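Local structure of 2-Cys Peroxiredoxin (Plasmodium vivax SaI-1, 2I81) at residues T65-S70 with S141-V146. The protein probably reduces hydrogen peroxide and other peroxides, using a reactive cysteine thiol, as a typical 2-Cys peroxiredoxin of the malaria parasite. Residues are numbered along the deposited sequence; the frame is centred on the assembly and turned at random.
Sequences TFVCPS and SLRAFV
R143 reaches from strand 140-148 to the start of helix 67-77, where its guanidinium meets V67 and C68. From CB, which points toward the helix, with CG anti to the carbonyl carbon (chi1 -68°), the chain runs out extended as far as NE. There it comes up against V67, with NE 3.9 Å from V67 CB. Beyond NE, V67 covers one face of the guanidinium, its CB 3.2 Å above the plane and offset toward the rim. V67 CB is 3.3 Å from R143 NH2. NH2 itself hydrogen-bonds L162 O. The other terminal nitrogen, NH1, donates to C68 SG at 3.2 Å, with an N-H...S angle of 157° and the sulfur 16° out of the guanidinium plane. This is consistent with the active site of the peroxiredoxin family, a thioredoxin-like fold: C68, in the PxxxTxxC motif (P61, T65, C68) at the first turn of the helix, would be the peroxidatic cysteine, and R143 the arginine beside it. NH1 is shared between C68 SG and the carboxylate of E71, one helical turn on from V67, with which it forms a salt bridge. T65 OG1, itself hydrogen-bonded to L62 O, lies 3.1 Å from C68 SG.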
loop_
_atom_site.group_PDB
_atom_site.type_symbol
_atom_site.label_atom_id
_atom_site.label_comp_id
_atom_site.label_asym_id
_atom_site.label_seq_id
_atom_site.Cartn_x
_atom_site.Cartn_y
_atom_site.Cartn_z
ATOM N N THR A 65 28.217 -36.152 -7.017
ATOM C CA THR A 65 29.243 -35.147 -7.299
ATOM C C THR A 65 30.586 -35.504 -6.651
ATOM O O THR A 65 30.949 -36.680 -6.589
ATOM C CB THR A 65 28.795 -33.703 -6.953
ATOM O OG1 THR A 65 28.283 -33.658 -5.614
ATOM C CG2 THR A 65 27.730 -33.223 -7.931
ATOM N N PHE A 66 31.309 -34.496 -6.163
ATOM C CA PHE A 66 32.758 -34.622 -5.976
ATOM C C PHE A 66 33.263 -34.539 -4.529
ATOM O O PHE A 66 33.768 -35.531 -4.000
ATOM C CB PHE A 66 33.481 -33.633 -6.903
ATOM C CG PHE A 66 32.802 -33.458 -8.242
ATOM C CD1 PHE A 66 32.634 -34.544 -9.099
ATOM C CD2 PHE A 66 32.315 -32.215 -8.636
ATOM C CE1 PHE A 66 31.993 -34.396 -10.324
ATOM C CE2 PHE A 66 31.678 -32.056 -9.866
ATOM C CZ PHE A 66 31.519 -33.150 -10.712
ATOM N N VAL A 67 33.137 -33.371 -3.898
ATOM C CA VAL A 67 33.523 -33.207 -2.492
ATOM C C VAL A 67 32.543 -33.958 -1.591
ATOM O O VAL A 67 32.937 -34.540 -0.578
ATOM C CB VAL A 67 33.536 -31.722 -2.055
ATOM C CG1 VAL A 67 34.035 -31.578 -0.623
ATOM C CG2 VAL A 67 34.371 -30.871 -2.989
ATOM N N CYS A 68 31.269 -33.940 -1.982
ATOM C CA CYS A 68 30.173 -34.485 -1.179
ATOM C C CYS A 68 30.407 -35.909 -0.651
ATOM O O CYS A 68 30.310 -36.125 0.559
ATOM C CB CYS A 68 28.844 -34.408 -1.944
ATOM S SG CYS A 68 28.473 -32.787 -2.646
ATOM N N PRO A 69 30.717 -36.878 -1.544
ATOM C CA PRO A 69 30.877 -38.253 -1.056
ATOM C C PRO A 69 32.019 -38.398 -0.058
ATOM O O PRO A 69 31.892 -39.148 0.910
ATOM C CB PRO A 69 31.172 -39.058 -2.328
ATOM C CG PRO A 69 31.621 -38.074 -3.322
ATOM C CD PRO A 69 30.929 -36.792 -3.002
ATOM N N SER A 70 33.112 -37.672 -0.287
ATOM C CA SER A 70 34.263 -37.698 0.611
ATOM C C SER A 70 33.901 -37.192 2.007
ATOM O O SER A 70 34.435 -37.684 3.000
ATOM C CB SER A 70 35.435 -36.898 0.032
ATOM O OG SER A 70 35.206 -35.501 0.111
ATOM N N SER A 141 22.008 -26.533 -2.019
ATOM C CA SER A 141 22.446 -25.986 -0.738
ATOM C C SER A 141 23.970 -25.927 -0.651
ATOM O O SER A 141 24.660 -26.794 -1.188
ATOM C CB SER A 141 21.878 -26.803 0.425
ATOM O OG SER A 141 22.411 -28.115 0.447
ATOM N N LEU A 142 24.487 -24.901 0.022
ATOM C CA LEU A 142 25.926 -24.771 0.261
ATOM C C LEU A 142 26.384 -25.791 1.302
ATOM O O LEU A 142 25.558 -26.373 2.009
ATOM C CB LEU A 142 26.267 -23.351 0.730
ATOM C CG LEU A 142 26.181 -22.203 -0.282
ATOM C CD1 LEU A 142 25.968 -20.878 0.431
ATOM C CD2 LEU A 142 27.425 -22.139 -1.160
ATOM N N ARG A 143 27.694 -26.010 1.396
ATOM C CA ARG A 143 28.242 -26.935 2.391
ATOM C C ARG A 143 28.165 -26.326 3.779
ATOM O O ARG A 143 29.012 -25.511 4.156
ATOM C CB ARG A 143 29.685 -27.302 2.060
ATOM C CG ARG A 143 29.797 -28.132 0.826
ATOM C CD ARG A 143 31.230 -28.428 0.464
ATOM N NE ARG A 143 31.322 -28.666 -0.970
ATOM C CZ ARG A 143 30.858 -29.749 -1.588
ATOM N NH1 ARG A 143 30.275 -30.728 -0.904
ATOM N NH2 ARG A 143 30.982 -29.861 -2.903
ATOM N N ALA A 144 27.149 -26.720 4.539
ATOM C CA ALA A 144 26.890 -26.084 5.823
ATOM C C ALA A 144 26.822 -27.045 7.001
ATOM O O ALA A 144 26.243 -28.126 6.901
ATOM C CB ALA A 144 25.624 -25.245 5.750
ATOM N N PHE A 145 27.425 -26.633 8.112
ATOM C CA PHE A 145 27.238 -27.302 9.391
ATOM C C PHE A 145 26.305 -26.479 10.257
ATOM O O PHE A 145 26.500 -25.274 10.425
ATOM C CB PHE A 145 28.569 -27.485 10.125
ATOM C CG PHE A 145 29.352 -28.690 9.690
ATOM C CD1 PHE A 145 30.740 -28.692 9.778
ATOM C CD2 PHE A 145 28.713 -29.821 9.190
ATOM C CE1 PHE A 145 31.479 -29.803 9.385
ATOM C CE2 PHE A 145 29.444 -30.936 8.791
ATOM C CZ PHE A 145 30.829 -30.927 8.890
ATOM N N VAL A 146 25.279 -27.131 10.793
ATOM C CA VAL A 146 24.405 -26.504 11.773
ATOM C C VAL A 146 24.351 -27.406 12.996
ATOM O O VAL A 146 23.868 -28.540 12.922
ATOM C CB VAL A 146 22.975 -26.260 11.224
ATOM C CG1 VAL A 146 22.098 -25.607 12.286
ATOM C CG2 VAL A 146 23.010 -25.396 9.967
#